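Long-range contacts in trp repressor binding protein WrbA (Deinococcus radiodurans, PDB 1YDG), which catalyses the reduction of quinones to quinols by NADH or NADPH, as an FMN-binding homotetramer of the flavodoxin-like WrbA family: residues Y14-G18 and Q55-N61; E37-L41 and A74-W78; S85-R89 and M121-Q125; F118-T122 and T134-Y139; Q131-L135 and N165-V171. All coordinates share one frame; numbering follows the deposited sequence.

Interaction 1: residues Y14-G18 and Q55-N61; sequences YSSTG and QDAWKAN. With SO4 (sulfate ion), chain J.
The phosphate-binding loop of the flavodoxin fold meets helix 56-64 here, with Ser-16 laid on Trp-58 and Gly-18 set against Asn-61. Ser-16 CB stands above one face of the indole, 3.9 Å from the centroid of the Trp-58 five-membered ring and 6° off its normal, which defines a CH-pi contact. The carbonyl beside it faces the helix: Trp-58 CA directs a C-H at Ser-16 O over 3.4 Å, and Asn-61 ND2 adds a weak, bent hydrogen bond to Ser-16 O at 3.1 Å. A chi1 of -176° turns Asn-61 CG away from its own N and carries the amide to the loop backbone, where OD1 packs 3.3 Å from Gly-18 CA. The loop follows strand 8-13 and precedes helix 19-33, and its residues Ser-15 to Gly-18 bind FMN. A sulfate, probably from the crystallisation liquor, occupies it in a manner consistent with the cofactor's phosphate: Thr-17 N points almost straight at O3 (2.9 Å, 171°), Thr-17 OG1 donates to O1 at 2.6 Å, and Ser-15 OG donates to O4 at 2.7 Å. Thr-19 N and Gly-20 N bring further bonds to this anion. On the indole side of the loop, Trp-58 NE1 and Tyr-14 OH both bond to Glu-45 OE2. Replacing Trp-58 by an alanine removes the indole and would probably open a gap beside Ser-16 CB and leave Glu-45 without one of its donors. On the exposed side, water 1 gives a hydrogen bond of 2.7 Å to Ala-57 O and a weak one to Thr-17 O.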
# COMPACT_ATOMS: atom_id res chain seq x y z
N TYR B 14 -16.49 -11.85 5.83
CA TYR B 14 -15.95 -12.99 6.53
C TYR B 14 -15.87 -12.66 8.02
O TYR B 14 -15.53 -11.54 8.40
CB TYR B 14 -14.56 -13.42 6.02
CG TYR B 14 -14.09 -14.58 6.84
CD1 TYR B 14 -14.70 -15.82 6.70
CD2 TYR B 14 -13.16 -14.41 7.86
CE1 TYR B 14 -14.32 -16.90 7.52
CE2 TYR B 14 -12.79 -15.47 8.70
CZ TYR B 14 -13.38 -16.71 8.51
OH TYR B 14 -13.04 -17.75 9.32
N SER B 15 -16.19 -13.65 8.86
CA SER B 15 -16.06 -13.51 10.31
C SER B 15 -15.71 -14.87 10.91
O SER B 15 -16.42 -15.86 10.67
CB SER B 15 -17.36 -12.97 10.92
OG SER B 15 -17.19 -12.71 12.30
N SER B 16 -14.62 -14.94 11.69
CA SER B 16 -14.35 -16.12 12.49
C SER B 16 -15.11 -16.04 13.81
O SER B 16 -15.91 -16.91 14.14
CB SER B 16 -12.86 -16.25 12.81
OG SER B 16 -12.08 -16.39 11.65
N THR B 17 -14.83 -14.99 14.58
CA THR B 17 -15.23 -14.94 15.99
C THR B 17 -16.37 -13.97 16.29
O THR B 17 -16.61 -13.63 17.45
CB THR B 17 -14.00 -14.66 16.88
OG1 THR B 17 -13.25 -13.53 16.37
CG2 THR B 17 -13.08 -15.88 16.91
N GLY B 18 -17.10 -13.54 15.26
CA GLY B 18 -18.30 -12.71 15.44
C GLY B 18 -18.20 -11.20 15.26
O GLY B 18 -19.22 -10.53 15.13
N GLN B 55 -11.53 -23.11 19.22
CA GLN B 55 -11.95 -21.81 19.75
C GLN B 55 -13.47 -21.72 19.91
O GLN B 55 -14.22 -21.84 18.93
CB GLN B 55 -11.50 -20.69 18.82
CG GLN B 55 -10.02 -20.57 18.61
CD GLN B 55 -9.66 -19.48 17.62
OE1 GLN B 55 -10.26 -18.39 17.62
NE2 GLN B 55 -8.68 -19.75 16.78
N ASP B 56 -13.90 -21.45 21.14
CA ASP B 56 -15.32 -21.29 21.45
C ASP B 56 -16.03 -20.23 20.61
O ASP B 56 -17.12 -20.47 20.12
CB ASP B 56 -15.49 -20.91 22.92
CG ASP B 56 -16.93 -20.57 23.26
OD1 ASP B 56 -17.15 -19.52 23.91
OD2 ASP B 56 -17.83 -21.36 22.86
N ALA B 57 -15.43 -19.05 20.47
CA ALA B 57 -16.13 -17.95 19.79
C ALA B 57 -16.24 -18.23 18.30
O ALA B 57 -17.16 -17.75 17.67
CB ALA B 57 -15.45 -16.60 20.06
N TRP B 58 -15.32 -19.03 17.76
CA TRP B 58 -15.35 -19.43 16.35
C TRP B 58 -16.47 -20.44 16.10
O TRP B 58 -17.31 -20.23 15.22
CB TRP B 58 -14.00 -19.99 15.91
CG TRP B 58 -13.78 -20.03 14.42
CD1 TRP B 58 -14.71 -19.86 13.42
CD2 TRP B 58 -12.53 -20.27 13.75
NE1 TRP B 58 -14.11 -19.97 12.19
CE2 TRP B 58 -12.78 -20.23 12.36
CE3 TRP B 58 -11.24 -20.55 14.20
CZ2 TRP B 58 -11.77 -20.43 11.41
CZ3 TRP B 58 -10.23 -20.73 13.25
CH2 TRP B 58 -10.50 -20.68 11.87
N LYS B 59 -16.49 -21.53 16.87
CA LYS B 59 -17.61 -22.48 16.80
C LYS B 59 -18.94 -21.80 17.00
O LYS B 59 -19.87 -22.06 16.25
CB LYS B 59 -17.49 -23.57 17.85
CG LYS B 59 -16.58 -24.68 17.45
CD LYS B 59 -16.65 -25.83 18.42
CE LYS B 59 -17.55 -26.92 17.90
NZ LYS B 59 -17.73 -27.92 18.97
N ALA B 60 -19.03 -20.95 18.02
CA ALA B 60 -20.28 -20.28 18.35
C ALA B 60 -20.73 -19.41 17.19
O ALA B 60 -21.91 -19.41 16.83
CB ALA B 60 -20.12 -19.45 19.59
N ASN B 61 -19.79 -18.68 16.59
CA ASN B 61 -20.15 -17.74 15.53
C ASN B 61 -20.61 -18.45 14.28
O ASN B 61 -21.54 -18.01 13.63
CB ASN B 61 -18.99 -16.81 15.18
CG ASN B 61 -19.37 -15.77 14.15
OD1 ASN B 61 -20.35 -15.03 14.32
ND2 ASN B 61 -18.60 -15.70 13.07
S SO4 J . -13.93 -11.63 13.55
O1 SO4 J . -14.49 -11.74 14.90
O2 SO4 J . -12.92 -10.59 13.52
O3 SO4 J . -13.35 -12.93 13.22
O4 SO4 J . -14.98 -11.26 12.62
O HOH W 1 -18.71 -15.84 18.89

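Interaction 2: residues E37-L41 and A74-W78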
# COMPACT_ATOMS: atom_id res chain seq x y z
N GLU B 37 -32.33 -2.37 -1.18
CA GLU B 37 -32.59 -3.80 -1.08
C GLU B 37 -31.29 -4.46 -0.68
O GLU B 37 -30.31 -4.37 -1.41
CB GLU B 37 -33.06 -4.35 -2.43
CG GLU B 37 -33.34 -5.84 -2.39
CD GLU B 37 -34.05 -6.37 -3.61
OE1 GLU B 37 -33.86 -5.81 -4.72
OE2 GLU B 37 -34.79 -7.36 -3.46
N VAL B 38 -31.27 -5.14 0.46
CA VAL B 38 -30.01 -5.63 1.03
C VAL B 38 -29.89 -7.16 1.04
O VAL B 38 -30.83 -7.86 1.40
CB VAL B 38 -29.82 -5.11 2.47
CG1 VAL B 38 -28.41 -5.40 2.95
CG2 VAL B 38 -30.11 -3.59 2.54
N ARG B 39 -28.72 -7.65 0.63
CA ARG B 39 -28.30 -9.02 0.94
C ARG B 39 -27.13 -8.99 1.91
O ARG B 39 -26.11 -8.40 1.62
CB ARG B 39 -27.87 -9.79 -0.31
CG ARG B 39 -28.99 -9.98 -1.28
CD ARG B 39 -28.56 -10.84 -2.46
NE ARG B 39 -29.68 -11.02 -3.37
CZ ARG B 39 -29.59 -11.50 -4.61
NH1 ARG B 39 -28.43 -11.90 -5.10
NH2 ARG B 39 -30.70 -11.59 -5.33
N LEU B 40 -27.30 -9.65 3.05
CA LEU B 40 -26.23 -9.95 3.97
C LEU B 40 -25.75 -11.37 3.69
O LEU B 40 -26.52 -12.32 3.80
CB LEU B 40 -26.74 -9.85 5.40
CG LEU B 40 -25.83 -10.23 6.56
CD1 LEU B 40 -24.63 -9.34 6.55
CD2 LEU B 40 -26.59 -10.09 7.88
N LEU B 41 -24.47 -11.50 3.35
CA LEU B 41 -23.90 -12.72 2.78
C LEU B 41 -22.58 -13.05 3.46
O LEU B 41 -21.66 -12.23 3.50
CB LEU B 41 -23.65 -12.53 1.29
CG LEU B 41 -24.89 -12.15 0.47
CD1 LEU B 41 -24.45 -11.48 -0.81
CD2 LEU B 41 -25.75 -13.36 0.19
N ALA B 74 -22.63 -14.50 -8.28
CA ALA B 74 -23.89 -13.93 -8.75
C ALA B 74 -24.49 -12.84 -7.85
O ALA B 74 -25.29 -12.01 -8.31
CB ALA B 74 -24.93 -15.04 -8.96
N ASP B 75 -24.13 -12.86 -6.57
CA ASP B 75 -24.50 -11.79 -5.65
C ASP B 75 -23.87 -10.45 -6.07
O ASP B 75 -24.52 -9.38 -5.98
CB ASP B 75 -24.07 -12.15 -4.21
CG ASP B 75 -24.91 -13.30 -3.60
OD1 ASP B 75 -26.16 -13.26 -3.69
OD2 ASP B 75 -24.31 -14.23 -3.02
N LEU B 76 -22.62 -10.50 -6.54
CA LEU B 76 -21.98 -9.27 -7.02
C LEU B 76 -22.51 -8.84 -8.39
O LEU B 76 -22.61 -7.66 -8.65
CB LEU B 76 -20.46 -9.41 -7.04
CG LEU B 76 -19.81 -9.88 -5.74
CD1 LEU B 76 -18.34 -9.63 -5.79
CD2 LEU B 76 -20.40 -9.22 -4.50
N GLU B 77 -22.85 -9.81 -9.26
CA GLU B 77 -23.51 -9.49 -10.53
C GLU B 77 -24.84 -8.79 -10.27
O GLU B 77 -25.20 -7.84 -10.96
CB GLU B 77 -23.71 -10.75 -11.38
CG GLU B 77 -24.45 -10.52 -12.70
CD GLU B 77 -24.57 -11.78 -13.58
OE1 GLU B 77 -23.84 -12.77 -13.37
OE2 GLU B 77 -25.42 -11.78 -14.52
N TRP B 78 -25.56 -9.26 -9.26
CA TRP B 78 -26.83 -8.66 -8.86
C TRP B 78 -26.66 -7.26 -8.26
O TRP B 78 -27.46 -6.36 -8.57
CB TRP B 78 -27.55 -9.58 -7.85
CG TRP B 78 -28.74 -8.97 -7.17
CD1 TRP B 78 -29.98 -8.85 -7.67
CD2 TRP B 78 -28.77 -8.38 -5.86
NE1 TRP B 78 -30.81 -8.22 -6.76
CE2 TRP B 78 -30.08 -7.94 -5.63
CE3 TRP B 78 -27.80 -8.19 -4.86
CZ2 TRP B 78 -30.46 -7.32 -4.45
CZ3 TRP B 78 -28.18 -7.58 -3.70
CH2 TRP B 78 -29.50 -7.14 -3.50
O HOH W 2 -33.82 -7.70 -6.97
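Arg-39 lies flat on Trp-78, and this stack is the tight half of the contact. The guanidinium and indole planes differ by 5°, with Arg-39 CZ 3.5 Å from Trp-78 CD2 and over the middle of the ring system. The cation sits above the five-membered ring, while Arg-39 CD lies over the six-membered ring in a CH-pi contact 3.8 Å from its centroid. An extended chain from CG to NE carries the arginine obliquely across the indole. The same guanidinium turns NH1 to Asp-75 OD1 for a salt bridge of 3.0 Å. The bond is bent (137° at the hydrogen): OD1 offers its anti lone pair and stands somewhat out of the guanidinium plane. The second oxygen, OD2, accepts from Thr-72 N, so both carboxylate oxygens are engaged. Leu-41 closes this buried end, its CD1 3.4 Å from Asp-75 CG. In the doubly wound flavodoxin fold helices pack on both faces of a parallel sheet, and here residues 74-78 of helix 73-78 run nearly antiparallel to residues 37-41 of strand 37-42, at 160° with the segment axes 10.7 Å apart. Backbone bonds from Arg-39 to Leu-9 and Ile-11 hold that strand against strand 8-13. The other end is looser and open to solvent. Glu-37 brings its CG to the edge of the indole, in the ring plane, and its OE1 stays 3.7 Å from Trp-78 CZ2, with the carboxylate steeply inclined to the ring. No direct polar bond forms there; water 2 joins them, accepting from Trp-78 NE1 and donating to Glu-37 OE1 over 2.9 Å.

Interaction 3: residues S85-R89 and M121-Q125; sequences SSPTR and MTSAQ
Ser-85 and Met-121 form a parallel beta bridge with CA atoms 4.5 Å apart, and the two strand segments run on at 34° to each other. Ser-86 N donates to Met-121 O at 3.2 Å, and Thr-88 N donates to Ser-123 O at 2.7 Å and 170°. Between these two bonds the regular backbone pattern is interrupted. Ser-86 O takes the hydroxyl of Thr-122 instead of a peptide N-H: OG1, anti to its own backbone N, reaches it at 2.6 Å, with a C=O...donor angle of 165°. Ser-123 N is left 3.7 Å from Ser-86 O and is a buried amide with no partner in the model. On the face that carries Ser-85, Met-121, Pro-87 and Ser-123, the bend of the methionine chain at its last torsion returns CE to within 3.7 Å of Ser-85 CB. Pro-87 lies beside Ser-123, whose OG makes a weak hydrogen bond to the bound sulfate. At the C-terminal end, Thr-88 CG2 presses on Ala-124 CB at 3.4 Å, tighter than usual for two methyl groups, while its hydroxyl is bonded to Thr-134 OG1. Arg-89 folds back so that NH1 donates to Thr-88 O. Thr-88 and Arg-89, together with Ser-123 to Gln-125, belong to the FMN site, so the strand ends deliver two of its loops side by side. Around them, helix 131-144 packs over Thr-122 and Ala-124, helices 19-33 and 180-204 pack on Met-121, and Tyr-14, after strand 8-13, bonds to Ser-85 on the flank.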
# COMPACT_ATOMS: atom_id res chain seq x y z
N SER B 85 -16.16 -6.92 3.98
CA SER B 85 -15.65 -6.85 5.34
C SER B 85 -14.84 -8.10 5.64
O SER B 85 -15.32 -9.22 5.45
CB SER B 85 -16.81 -6.69 6.33
OG SER B 85 -16.33 -6.55 7.65
N SER B 86 -13.60 -7.90 6.09
CA SER B 86 -12.77 -8.99 6.55
C SER B 86 -11.96 -8.60 7.78
O SER B 86 -11.40 -7.52 7.79
CB SER B 86 -11.76 -9.36 5.46
OG SER B 86 -10.93 -10.39 5.92
N PRO B 87 -11.82 -9.52 8.75
CA PRO B 87 -10.81 -9.22 9.77
C PRO B 87 -9.44 -9.23 9.13
O PRO B 87 -9.24 -9.83 8.07
CB PRO B 87 -10.95 -10.36 10.79
CG PRO B 87 -11.74 -11.44 10.10
CD PRO B 87 -12.44 -10.84 8.93
N THR B 88 -8.50 -8.52 9.74
CA THR B 88 -7.14 -8.53 9.22
C THR B 88 -6.44 -9.83 9.58
O THR B 88 -6.65 -10.36 10.67
CB THR B 88 -6.31 -7.37 9.77
OG1 THR B 88 -5.12 -7.24 8.99
CG2 THR B 88 -5.89 -7.63 11.20
N ARG B 89 -5.64 -10.35 8.64
CA ARG B 89 -4.63 -11.37 8.92
C ARG B 89 -3.28 -10.85 8.45
O ARG B 89 -3.03 -10.77 7.26
CB ARG B 89 -4.88 -12.67 8.14
CG ARG B 89 -6.14 -13.39 8.50
CD ARG B 89 -6.07 -14.07 9.85
NE ARG B 89 -7.33 -14.76 10.08
CZ ARG B 89 -8.36 -14.28 10.77
NH1 ARG B 89 -8.32 -13.08 11.36
NH2 ARG B 89 -9.44 -15.02 10.89
N MET B 121 -14.59 -2.69 4.96
CA MET B 121 -14.55 -2.60 6.42
C MET B 121 -13.66 -3.70 6.93
O MET B 121 -13.44 -4.71 6.25
CB MET B 121 -15.94 -2.79 7.05
CG MET B 121 -17.00 -1.82 6.61
SD MET B 121 -18.59 -2.03 7.46
CE MET B 121 -18.93 -3.75 7.22
N THR B 122 -13.13 -3.50 8.13
CA THR B 122 -12.23 -4.48 8.71
C THR B 122 -12.19 -4.45 10.25
O THR B 122 -12.85 -3.63 10.90
CB THR B 122 -10.81 -4.29 8.13
OG1 THR B 122 -9.99 -5.42 8.42
CG2 THR B 122 -10.17 -2.99 8.66
N SER B 123 -11.41 -5.37 10.80
CA SER B 123 -11.07 -5.36 12.23
C SER B 123 -9.74 -6.02 12.54
O SER B 123 -9.24 -6.83 11.76
CB SER B 123 -12.15 -6.07 13.03
OG SER B 123 -12.25 -7.40 12.60
N ALA B 124 -9.18 -5.68 13.70
CA ALA B 124 -8.02 -6.37 14.26
C ALA B 124 -8.10 -6.35 15.78
O ALA B 124 -8.91 -5.62 16.35
CB ALA B 124 -6.74 -5.70 13.81
N GLN B 125 -7.23 -7.14 16.42
CA GLN B 125 -7.16 -7.17 17.89
C GLN B 125 -6.49 -5.92 18.46
O GLN B 125 -6.76 -5.53 19.59
CB GLN B 125 -6.49 -8.46 18.38
CG GLN B 125 -7.32 -9.70 18.00
CD GLN B 125 -7.00 -10.95 18.81
OE1 GLN B 125 -6.75 -10.88 20.03
NE2 GLN B 125 -7.04 -12.10 18.15

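Interaction 4: residues F118-T122 and T134-Y139; sequences FSAMT and TLQTLY
Ala-120 fits its CB into a hollow walled by Leu-135 CD2 at 3.9 Å, Leu-138 CD1 at 4.1 Å and Tyr-139 CE2 at 4.0 Å, so one methyl meets three larger side chains. Leu-135 is a bump in return: its CD2 rests on the strand backbone, 3.5 Å from Met-121 N, and its CG abuts Thr-122 CG2 at 3.6 Å. Next to it Thr-134 turns its methyl to the oxygen side of Thr-122. At the other end Phe-118 brings CE2 close to Leu-138 O and directs its ring edge at the face of Tyr-139, in an offset edge-to-face pair with centroids 5.7 Å apart and planes at 87°. With CG anti to its carbonyl carbon (chi1 -73°), the tyrosine ring reaches from the helix flank to the strand, bringing OH close to Ser-119 CA and within 3.0 Å of Ala-120 N, which donates to it. The hydroxyl bonds in addition to Tyr-167 O, so this buried group joins the strand to the loop before strand 170-172. A phenylalanine in place of Tyr-139 lacks the oxygen, which would probably leave both the Ala-120 N-H and the Tyr-167 carbonyl without this mate. Gln-136 points away from the strand and bonds to its counterpart in the fourth subunit. The segments run nearly antiparallel, at 154° with axes 8.1 Å apart, as expected where a helix doubles back over the strand before it: the beta-alpha-beta crossover of strand 117-124, helix 131-144 and strand 148-149 in the flavodoxin fold.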
# COMPACT_ATOMS: atom_id res chain seq x y z
N PHE B 118 -18.11 0.36 -4.44
CA PHE B 118 -17.36 -0.51 -3.57
C PHE B 118 -16.80 0.26 -2.39
O PHE B 118 -16.15 1.29 -2.58
CB PHE B 118 -16.18 -1.11 -4.29
CG PHE B 118 -15.43 -2.11 -3.47
CD1 PHE B 118 -15.86 -3.44 -3.42
CD2 PHE B 118 -14.34 -1.73 -2.70
CE1 PHE B 118 -15.17 -4.38 -2.64
CE2 PHE B 118 -13.64 -2.66 -1.93
CZ PHE B 118 -14.07 -3.99 -1.89
N SER B 119 -17.02 -0.26 -1.19
CA SER B 119 -16.29 0.19 -0.01
C SER B 119 -16.00 -1.02 0.87
O SER B 119 -16.49 -2.13 0.61
CB SER B 119 -17.07 1.26 0.76
OG SER B 119 -18.04 0.69 1.60
N ALA B 120 -15.17 -0.83 1.89
CA ALA B 120 -14.70 -1.95 2.67
C ALA B 120 -14.62 -1.64 4.16
O ALA B 120 -14.58 -0.48 4.56
CB ALA B 120 -13.34 -2.41 2.14
N MET B 121 -14.59 -2.69 4.96
CA MET B 121 -14.55 -2.60 6.42
C MET B 121 -13.66 -3.70 6.93
O MET B 121 -13.44 -4.71 6.25
CB MET B 121 -15.94 -2.79 7.05
CG MET B 121 -17.00 -1.82 6.61
SD MET B 121 -18.59 -2.03 7.46
CE MET B 121 -18.93 -3.75 7.22
N THR B 122 -13.13 -3.50 8.13
CA THR B 122 -12.23 -4.48 8.71
C THR B 122 -12.19 -4.45 10.25
O THR B 122 -12.85 -3.63 10.90
CB THR B 122 -10.81 -4.29 8.13
OG1 THR B 122 -9.99 -5.42 8.42
CG2 THR B 122 -10.17 -2.99 8.66
N THR B 134 -5.32 -3.64 5.34
CA THR B 134 -6.31 -4.65 4.94
C THR B 134 -7.33 -4.00 4.05
O THR B 134 -7.68 -4.55 3.01
CB THR B 134 -7.02 -5.30 6.13
OG1 THR B 134 -6.06 -5.94 6.98
CG2 THR B 134 -8.05 -6.33 5.68
N LEU B 135 -7.79 -2.81 4.44
CA LEU B 135 -8.72 -2.06 3.62
C LEU B 135 -8.08 -1.71 2.26
O LEU B 135 -8.69 -1.91 1.21
CB LEU B 135 -9.16 -0.79 4.35
CG LEU B 135 -9.90 -1.04 5.67
CD1 LEU B 135 -10.03 0.24 6.44
CD2 LEU B 135 -11.28 -1.65 5.39
N GLN B 136 -6.87 -1.18 2.29
CA GLN B 136 -6.14 -0.85 1.08
C GLN B 136 -6.08 -2.02 0.09
O GLN B 136 -6.36 -1.85 -1.09
CB GLN B 136 -4.72 -0.41 1.40
CG GLN B 136 -3.83 -0.20 0.17
CD GLN B 136 -2.38 0.24 0.54
OE1 GLN B 136 -1.58 -0.55 1.07
NE2 GLN B 136 -2.06 1.48 0.24
N THR B 137 -5.71 -3.20 0.57
CA THR B 137 -5.61 -4.37 -0.32
C THR B 137 -6.96 -4.68 -0.96
O THR B 137 -7.03 -5.11 -2.12
CB THR B 137 -5.09 -5.62 0.40
OG1 THR B 137 -6.00 -6.01 1.43
CG2 THR B 137 -3.74 -5.37 1.02
N LEU B 138 -8.04 -4.44 -0.22
CA LEU B 138 -9.39 -4.69 -0.72
C LEU B 138 -9.81 -3.67 -1.78
O LEU B 138 -10.44 -4.03 -2.79
CB LEU B 138 -10.39 -4.73 0.44
CG LEU B 138 -10.25 -5.95 1.36
CD1 LEU B 138 -11.20 -5.83 2.55
CD2 LEU B 138 -10.48 -7.29 0.61
N TYR B 139 -9.46 -2.40 -1.56
CA TYR B 139 -9.72 -1.38 -2.56
C TYR B 139 -8.90 -1.62 -3.82
O TYR B 139 -9.44 -1.46 -4.94
CB TYR B 139 -9.51 0.06 -2.04
CG TYR B 139 -10.59 0.52 -1.10
CD1 TYR B 139 -11.84 0.92 -1.56
CD2 TYR B 139 -10.37 0.56 0.27
CE1 TYR B 139 -12.83 1.31 -0.70
CE2 TYR B 139 -11.37 0.96 1.15
CZ TYR B 139 -12.59 1.34 0.66
OH TYR B 139 -13.57 1.74 1.55

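Interaction 5: residues Q131-L135 and N165-V171; sequences QETTL and NPYGASV
Leu-135, with CG anti to its carbonyl carbon (chi1 -62°) and CD1 extended away from CA (chi2 168°), puts CD1 into the bend of residues 165-168. There CD1 lies 3.6 Å from Gly-168 O, 3.8 Å from Asn-165 ND2 and 3.9 Å from Tyr-167 CB. Gln-131, one helical turn earlier, is kinked at chi2 (104°), so that CB and CG rest on Ser-170 CB while the amide swings off to Asn-126 O. The bend that receives the leucine is an Asx turn: Asn-165 OD1 accepts from Tyr-167 N at 3.0 Å, in the carbonyl plane, and ND2 donates to Ser-170 OG at 2.7 Å. It leads into strand 170-172, which pairs in parallel with strand 117-124 in the flavodoxin sheet. No hydrogen bond passes directly between the two segments. Glu-132 sets OE2 at the ring edge of Tyr-167, 3.9 Å from CE1; its OE1 bonds to Gly-130 N of the fourth subunit, and its OE2 weakly to Glu-132 N of that subunit. Tyr-167 OH in turn bonds to Thr-133 of the fourth subunit and His-144 of the third, placing this contact at a tetramer junction.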
# COMPACT_ATOMS: atom_id res chain seq x y z
N GLN B 131 -5.24 -2.99 10.03
CA GLN B 131 -6.53 -2.64 9.51
C GLN B 131 -6.44 -1.79 8.23
O GLN B 131 -7.10 -2.11 7.24
CB GLN B 131 -7.34 -1.86 10.55
CG GLN B 131 -7.86 -2.68 11.73
CD GLN B 131 -7.06 -2.43 13.00
OE1 GLN B 131 -5.82 -2.47 12.99
NE2 GLN B 131 -7.77 -2.22 14.12
N GLU B 132 -5.65 -0.71 8.27
CA GLU B 132 -5.58 0.20 7.14
C GLU B 132 -5.05 -0.51 5.92
O GLU B 132 -5.57 -0.34 4.83
CB GLU B 132 -4.71 1.42 7.44
CG GLU B 132 -5.34 2.34 8.44
CD GLU B 132 -4.54 3.61 8.70
OE1 GLU B 132 -5.05 4.42 9.49
OE2 GLU B 132 -3.45 3.84 8.12
N THR B 133 -4.02 -1.33 6.10
CA THR B 133 -3.48 -2.03 4.97
C THR B 133 -4.51 -3.06 4.45
O THR B 133 -4.60 -3.27 3.24
CB THR B 133 -2.08 -2.60 5.23
OG1 THR B 133 -2.12 -3.49 6.35
CG2 THR B 133 -1.07 -1.45 5.51
N THR B 134 -5.32 -3.64 5.34
CA THR B 134 -6.31 -4.65 4.94
C THR B 134 -7.33 -4.00 4.05
O THR B 134 -7.68 -4.55 3.01
CB THR B 134 -7.02 -5.30 6.13
OG1 THR B 134 -6.06 -5.94 6.98
CG2 THR B 134 -8.05 -6.33 5.68
N LEU B 135 -7.79 -2.81 4.44
CA LEU B 135 -8.72 -2.06 3.62
C LEU B 135 -8.08 -1.71 2.26
O LEU B 135 -8.69 -1.91 1.21
CB LEU B 135 -9.16 -0.79 4.35
CG LEU B 135 -9.90 -1.04 5.67
CD1 LEU B 135 -10.03 0.24 6.44
CD2 LEU B 135 -11.28 -1.65 5.39
N ASN B 165 -11.44 6.60 10.70
CA ASN B 165 -10.90 5.83 9.58
C ASN B 165 -11.52 6.22 8.24
O ASN B 165 -12.60 5.80 7.89
CB ASN B 165 -10.97 4.32 9.81
CG ASN B 165 -9.98 3.53 8.91
OD1 ASN B 165 -9.72 3.88 7.73
ND2 ASN B 165 -9.41 2.45 9.48
N PRO B 166 -10.78 7.03 7.47
CA PRO B 166 -11.28 7.52 6.21
C PRO B 166 -11.42 6.40 5.14
O PRO B 166 -12.20 6.54 4.20
CB PRO B 166 -10.22 8.55 5.81
CG PRO B 166 -8.99 8.07 6.42
CD PRO B 166 -9.39 7.47 7.72
N TYR B 167 -10.68 5.31 5.31
CA TYR B 167 -10.65 4.26 4.28
C TYR B 167 -11.84 3.34 4.43
O TYR B 167 -12.24 2.69 3.48
CB TYR B 167 -9.35 3.43 4.35
CG TYR B 167 -8.07 4.24 4.31
CD1 TYR B 167 -6.98 3.87 5.09
CD2 TYR B 167 -7.93 5.37 3.50
CE1 TYR B 167 -5.80 4.61 5.09
CE2 TYR B 167 -6.72 6.11 3.47
CZ TYR B 167 -5.68 5.73 4.27
OH TYR B 167 -4.49 6.43 4.27
N GLY B 168 -12.40 3.29 5.63
CA GLY B 168 -13.50 2.40 5.93
C GLY B 168 -13.55 2.07 7.41
O GLY B 168 -12.55 2.17 8.12
N ALA B 169 -14.72 1.66 7.88
CA ALA B 169 -14.91 1.31 9.29
C ALA B 169 -13.91 0.24 9.69
O ALA B 169 -13.68 -0.71 8.95
CB ALA B 169 -16.35 0.82 9.52
N SER B 170 -13.28 0.44 10.84
CA SER B 170 -12.38 -0.56 11.38
C SER B 170 -12.45 -0.57 12.88
O SER B 170 -12.31 0.47 13.54
CB SER B 170 -10.94 -0.39 10.87
OG SER B 170 -10.34 0.79 11.34
N VAL B 171 -12.69 -1.76 13.40
CA VAL B 171 -13.02 -2.01 14.78
C VAL B 171 -11.87 -2.77 15.43
O VAL B 171 -11.25 -3.62 14.79
CB VAL B 171 -14.30 -2.87 14.83
CG1 VAL B 171 -14.56 -3.41 16.22
CG2 VAL B 171 -15.49 -2.06 14.33

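Overall arrangement
From the N terminus, interaction 1 closes the loop from the phosphate-binding turn to helix 56-64. Interaction 2 opens inside that span at strand 37-42 and ends beyond it at helix 73-78, so the two cross. Interaction 3 follows in series, pairing strands 81-89 and 117-124; it touches interaction 1 where Tyr-14 N meets Ser-85 O. Interaction 4 starts on the strand where interaction 3 ends, sharing Met-121 and Thr-122, and is the short closure of a beta-alpha unit. Interaction 5 begins on the helix where interaction 4 ends and reaches strand 170-172. Interactions 3, 4 and 5 cluster, with centres 7 to 9 Å apart, whereas interaction 2 reaches the same sheet about 17 Å or more from them, centre to centre.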